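Local atomic coordinates of fructosyl amine: oxygen oxidoreductase (Aspergillus fumigatus, PDB entry 3DJD), a protein that probably oxidises fructosyl amines with molecular oxygen, using a bound FAD cofactor. Residues A[99-104]-A[257-262]; A[118-123]-A[150-155]. All blocks are in the same frame, centred on the assembly; numbering follows the deposited sequence.

Contact 1. Residues A[99-104]-A[257-262]; sequences SACSQE and IFNIER
Ser-99 and Asn-259 form a parallel bridge between strands 96-100 and 256-259 of the large mixed sheet in this FAD-dependent oxidoreductase, and just beyond it Glu-261 binds the loop that leads into helix 103-108. The backbone pairing is short: Ser-99 N donates to Phe-258 O, and Ile-260 N returns a bond to Ser-99 O at 2.8 Å. Ser-99 adds a third link, because its OG, set between its own N and carbonyl carbon (chi1 62°), also donates to Phe-258 O at 2.8 Å. The amide and the hydroxyl reach that carbonyl from opposite faces of its plane, which grips the oxygen with two donors. Phe-258 itself lies about 7 Å from the bound FAD by its side chain.

Past the bridge, Glu-261 reaches across with an extended chain. Glu-261 OE1 accepts from two successive amides, Cys-101 N from above the carboxylate plane and Ser-102 N from the syn side, both at 2.9 Å. OE2 takes the hydroxyl of Ser-102, whose OG also caps helix 103-108 at Gly-105 N, so one carboxylate holds both the loop backbone and the N-cap residue of helix 103-108. Glu-261 N is in turn bonded to Asn-259 OD1, closing an Asx turn. Cys-101 SG accepts a weak hydrogen bond from Asn-259 ND2. Arg-262, whose NE is salt-bridged to Glu-319, lays one face of its guanidinium against the same sulfur, NH2 lying 3.3 Å from Cys-101 SG.

Contact 2. Residues A[118-123]-A[150-155]; sequences DPNLVE and FARSGA
Asn-120 and Arg-152 hold each other twice, once by backbone and once by side chain, where an antiparallel strand pair gives way to a turn on one side and a loop on the other. Arg-152 NH1 donates to Asn-120 OD1 at 2.7 Å, and the bond is nearly straight (162° at the hydrogen). Its geometry is lopsided: the oxygen sits at the edge of the guanidinium, close to its plane, whereas the nitrogen stands above the plane of the asparagine amide. The two flat groups are turned 27° apart. The arginine chain is folded to get there: CG lies between the backbone N and the carbonyl carbon (chi1 60°), against Asn-120 CB, and a bend at chi3 swings the guanidinium back to the amide. The backbone of the same two residues is joined by Arg-152 N to Asn-120 O at 2.9 Å. Ser-153 OG lies alongside, 3.5 Å from Asn-120 CG.

Asn-120 is held on its own side by an Asx turn, its N donating to Asp-118 OD1 within a type I turn from Asp-118 to Leu-121. From there the strands pair regularly. Leu-121 and Ala-151 are a non-hydrogen-bonded pair, with Leu-121 CD1 4.0 Å from Ala-151 CB. Val-122 and Phe-150 are a hydrogen-bonded pair with both N-H to O bonds made, and on that face Val-122 CG2 packs on Phe-150 CB, at the edge of the ring.

Strand 147-151 lies between 121-124 and 96-100: Leu-121 and Ala-151 rest on Met-98, while on the other face Phe-150 packs on Leu-97, Leu-133 and Pro-255.

In the fold
Both contacts belong to one mixed sheet, in which strands 256-259, 96-100, 147-151 and 121-124 lie side by side in that order. Contact 1 is the parallel pairing at one end of this run, and contact 2 the antiparallel pairing at the other; their centres are about 17 Å apart and they do not touch. Contact 2 is nested in the chain between the two segments of contact 1. Contact 1 is partly buried and nearer the flavin, relying on a carboxylate that gathers backbone amides at a helix start. Contact 2 lies at the surface, where regular strand bonds and small apolar pairs are supplemented by an exposed arginine bound to a neutral amide.

Contact 1. Residues A[99-104]-A[257-262]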
loop_
_atom_site.group_PDB
_atom_site.type_symbol
_atom_site.label_atom_id
_atom_site.label_comp_id
_atom_site.label_asym_id
_atom_site.label_seq_id
_atom_site.Cartn_x
_atom_site.Cartn_y
_atom_site.Cartn_z
ATOM N N SER A 99 -4.794 8.787 16.570
ATOM C CA SER A 99 -4.330 9.782 17.528
ATOM C C SER A 99 -3.218 10.682 16.997
ATOM O O SER A 99 -2.684 10.472 15.912
ATOM C CB SER A 99 -3.880 9.105 18.829
ATOM O OG SER A 99 -2.786 8.231 18.614
ATOM N N ALA A 100 -2.882 11.682 17.808
ATOM C CA ALA A 100 -1.839 12.657 17.460
ATOM C C ALA A 100 -1.280 13.278 18.730
ATOM O O ALA A 100 -1.777 13.014 19.830
ATOM C CB ALA A 100 -2.396 13.741 16.562
ATOM N N CYS A 101 -0.246 14.102 18.560
ATOM C CA CYS A 101 0.487 14.699 19.694
ATOM C C CYS A 101 0.444 16.230 19.707
ATOM O O CYS A 101 0.775 16.854 20.715
ATOM C CB CYS A 101 1.939 14.249 19.667
ATOM S SG CYS A 101 2.154 12.540 20.116
ATOM N N SER A 102 0.059 16.815 18.578
ATOM C CA SER A 102 0.051 18.259 18.383
ATOM C C SER A 102 -1.280 18.636 17.755
ATOM O O SER A 102 -1.967 17.782 17.197
ATOM C CB SER A 102 1.200 18.675 17.456
ATOM O OG SER A 102 0.925 18.323 16.102
ATOM N N GLN A 103 -1.649 19.909 17.838
ATOM C CA GLN A 103 -2.931 20.353 17.271
ATOM C C GLN A 103 -2.963 20.207 15.745
ATOM O O GLN A 103 -3.987 19.827 15.173
ATOM C CB GLN A 103 -3.263 21.795 17.692
ATOM C CG GLN A 103 -4.673 22.251 17.305
ATOM C CD GLN A 103 -5.784 21.416 17.954
ATOM O OE1 GLN A 103 -5.791 21.188 19.171
ATOM N NE2 GLN A 103 -6.739 20.974 17.143
ATOM N N GLU A 104 -1.835 20.506 15.102
ATOM C CA GLU A 104 -1.673 20.298 13.667
ATOM C C GLU A 104 -1.967 18.842 13.282
ATOM O O GLU A 104 -2.695 18.588 12.321
ATOM C CB GLU A 104 -0.263 20.702 13.224
ATOM C CG GLU A 104 -0.080 20.743 11.707
ATOM C CD GLU A 104 1.249 21.349 11.260
ATOM O OE1 GLU A 104 1.972 21.940 12.104
ATOM O OE2 GLU A 104 1.561 21.238 10.048
ATOM N N ILE A 257 -3.248 0.322 17.048
ATOM C CA ILE A 257 -2.845 1.591 17.698
ATOM C C ILE A 257 -2.134 2.482 16.671
ATOM O O ILE A 257 -1.090 2.107 16.143
ATOM C CB ILE A 257 -1.924 1.325 18.919
ATOM C CG1 ILE A 257 -2.651 0.451 19.966
ATOM C CG2 ILE A 257 -1.424 2.670 19.566
ATOM C CD1 ILE A 257 -3.969 1.036 20.430
ATOM N N PHE A 258 -2.700 3.659 16.397
ATOM C CA PHE A 258 -2.121 4.540 15.376
ATOM C C PHE A 258 -2.023 5.986 15.848
ATOM O O PHE A 258 -2.991 6.545 16.340
ATOM C CB PHE A 258 -2.920 4.432 14.060
ATOM C CG PHE A 258 -2.579 5.502 13.029
ATOM C CD1 PHE A 258 -1.451 5.394 12.236
ATOM C CD2 PHE A 258 -3.400 6.608 12.862
ATOM C CE1 PHE A 258 -1.147 6.371 11.275
ATOM C CE2 PHE A 258 -3.095 7.596 11.911
ATOM C CZ PHE A 258 -1.975 7.474 11.131
ATOM N N ASN A 259 -0.817 6.550 15.740
ATOM C CA ASN A 259 -0.588 7.961 16.016
ATOM C C ASN A 259 0.055 8.567 14.771
ATOM O O ASN A 259 1.156 8.144 14.367
ATOM C CB ASN A 259 0.313 8.126 17.235
ATOM C CG ASN A 259 0.562 9.588 17.574
ATOM O OD1 ASN A 259 0.949 10.371 16.708
ATOM N ND2 ASN A 259 0.327 9.959 18.827
ATOM N N ILE A 260 -0.650 9.536 14.173
ATOM C CA ILE A 260 -0.265 10.178 12.906
ATOM C C ILE A 260 1.144 10.812 12.928
ATOM O O ILE A 260 1.735 11.034 11.872
ATOM C CB ILE A 260 -1.353 11.224 12.464
ATOM C CG1 ILE A 260 -1.270 11.548 10.959
ATOM C CG2 ILE A 260 -1.317 12.470 13.331
ATOM C CD1 ILE A 260 -2.279 12.585 10.502
ATOM N N GLU A 261 1.661 11.093 14.128
ATOM C CA GLU A 261 2.981 11.725 14.286
ATOM C C GLU A 261 4.042 10.802 14.875
ATOM O O GLU A 261 5.158 11.243 15.168
ATOM C CB GLU A 261 2.849 12.993 15.147
ATOM C CG GLU A 261 1.868 13.984 14.556
ATOM C CD GLU A 261 1.700 15.239 15.410
ATOM O OE1 GLU A 261 0.719 15.301 16.153
ATOM O OE2 GLU A 261 2.545 16.158 15.330
ATOM N N ARG A 262 3.705 9.518 15.046
ATOM C CA ARG A 262 4.603 8.581 15.674
ATOM C C ARG A 262 4.690 7.266 14.893
ATOM O O ARG A 262 5.772 6.777 14.602
ATOM C CB ARG A 262 4.135 8.290 17.111
ATOM C CG ARG A 262 4.074 9.519 18.034
ATOM C CD ARG A 262 5.485 9.907 18.492
ATOM N NE ARG A 262 5.449 10.968 19.502
ATOM C CZ ARG A 262 5.443 12.271 19.233
ATOM N NH1 ARG A 262 5.463 12.706 17.977
ATOM N NH2 ARG A 262 5.413 13.148 20.232
#

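Contact 2. Residues A[118-123]-A[150-155]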
loop_
_atom_site.group_PDB
_atom_site.type_symbol
_atom_site.label_atom_id
_atom_site.label_comp_id
_atom_site.label_asym_id
_atom_site.label_seq_id
_atom_site.Cartn_x
_atom_site.Cartn_y
_atom_site.Cartn_z
ATOM N N ASP A 118 -21.391 9.440 16.393
ATOM C CA ASP A 118 -21.075 8.042 16.128
ATOM C C ASP A 118 -21.034 7.309 17.471
ATOM O O ASP A 118 -20.209 7.652 18.318
ATOM C CB ASP A 118 -19.705 7.994 15.433
ATOM C CG ASP A 118 -19.266 6.588 15.041
ATOM O OD1 ASP A 118 -19.706 5.591 15.660
ATOM O OD2 ASP A 118 -18.433 6.488 14.113
ATOM N N PRO A 119 -21.905 6.279 17.673
ATOM C CA PRO A 119 -21.906 5.653 19.009
ATOM C C PRO A 119 -20.616 4.885 19.278
ATOM O O PRO A 119 -20.292 4.580 20.421
ATOM C CB PRO A 119 -23.091 4.673 18.951
ATOM C CG PRO A 119 -23.338 4.410 17.511
ATOM C CD PRO A 119 -22.851 5.627 16.746
ATOM N N ASN A 120 -19.890 4.585 18.209
ATOM C CA ASN A 120 -18.726 3.720 18.305
ATOM C C ASN A 120 -17.417 4.493 18.289
ATOM O O ASN A 120 -16.353 3.897 18.117
ATOM C CB ASN A 120 -18.760 2.687 17.183
ATOM C CG ASN A 120 -19.908 1.727 17.339
ATOM O OD1 ASN A 120 -20.082 1.158 18.408
ATOM N ND2 ASN A 120 -20.702 1.549 16.287
ATOM N N LEU A 121 -17.497 5.805 18.478
ATOM C CA LEU A 121 -16.297 6.653 18.515
ATOM C C LEU A 121 -16.192 7.385 19.855
ATOM O O LEU A 121 -17.145 8.042 20.294
ATOM C CB LEU A 121 -16.306 7.657 17.362
ATOM C CG LEU A 121 -15.001 8.401 17.037
ATOM C CD1 LEU A 121 -13.999 7.465 16.368
ATOM C CD2 LEU A 121 -15.289 9.593 16.158
ATOM N N VAL A 122 -15.045 7.258 20.506
ATOM C CA VAL A 122 -14.805 7.936 21.782
ATOM C C VAL A 122 -13.549 8.820 21.717
ATOM O O VAL A 122 -12.587 8.473 21.026
ATOM C CB VAL A 122 -14.691 6.929 22.964
ATOM C CG1 VAL A 122 -15.907 6.001 23.013
ATOM C CG2 VAL A 122 -13.441 6.102 22.869
ATOM N N GLU A 123 -13.571 9.956 22.417
ATOM C CA GLU A 123 -12.377 10.807 22.540
ATOM C C GLU A 123 -11.517 10.363 23.717
ATOM O O GLU A 123 -12.049 10.041 24.795
ATOM C CB GLU A 123 -12.761 12.282 22.715
ATOM C CG GLU A 123 -13.567 12.862 21.572
ATOM C CD GLU A 123 -13.946 14.320 21.814
ATOM O OE1 GLU A 123 -13.029 15.153 22.045
ATOM O OE2 GLU A 123 -15.159 14.630 21.777
ATOM N N PHE A 150 -11.063 6.785 19.445
ATOM C CA PHE A 150 -11.043 5.336 19.353
ATOM C C PHE A 150 -12.355 4.872 18.739
ATOM O O PHE A 150 -13.422 5.158 19.262
ATOM C CB PHE A 150 -10.820 4.698 20.724
ATOM C CG PHE A 150 -10.807 3.200 20.693
ATOM C CD1 PHE A 150 -9.754 2.514 20.100
ATOM C CD2 PHE A 150 -11.860 2.471 21.233
ATOM C CE1 PHE A 150 -9.745 1.115 20.051
ATOM C CE2 PHE A 150 -11.862 1.070 21.182
ATOM C CZ PHE A 150 -10.790 0.392 20.591
ATOM N N ALA A 151 -12.267 4.201 17.593
ATOM C CA ALA A 151 -13.410 3.543 16.976
ATOM C C ALA A 151 -13.430 2.090 17.472
ATOM O O ALA A 151 -12.542 1.299 17.149
ATOM C CB ALA A 151 -13.303 3.598 15.430
ATOM N N ARG A 152 -14.441 1.734 18.270
ATOM C CA ARG A 152 -14.495 0.404 18.888
ATOM C C ARG A 152 -14.793 -0.735 17.893
ATOM O O ARG A 152 -14.504 -1.888 18.189
ATOM C CB ARG A 152 -15.531 0.371 20.025
ATOM C CG ARG A 152 -16.927 0.687 19.541
ATOM C CD ARG A 152 -17.950 0.754 20.678
ATOM N NE ARG A 152 -18.197 -0.562 21.262
ATOM C CZ ARG A 152 -19.049 -1.473 20.789
ATOM N NH1 ARG A 152 -19.779 -1.249 19.688
ATOM N NH2 ARG A 152 -19.173 -2.626 21.435
ATOM N N SER A 153 -15.393 -0.393 16.757
ATOM C CA SER A 153 -15.766 -1.346 15.696
ATOM C C SER A 153 -15.848 -0.606 14.367
ATOM O O SER A 153 -15.790 0.635 14.327
ATOM C CB SER A 153 -17.107 -2.032 16.012
ATOM O OG SER A 153 -18.139 -1.055 16.066
ATOM N N GLY A 154 -15.964 -1.359 13.266
ATOM C CA GLY A 154 -16.027 -0.762 11.931
ATOM C C GLY A 154 -14.665 -0.285 11.461
ATOM O O GLY A 154 -14.564 0.559 10.589
ATOM N N ALA A 155 -13.620 -0.811 12.084
ATOM C CA ALA A 155 -12.244 -0.547 11.683
ATOM C C ALA A 155 -11.366 -1.614 12.298
ATOM O O ALA A 155 -11.735 -2.234 13.295
ATOM C CB ALA A 155 -11.782 0.872 12.136
#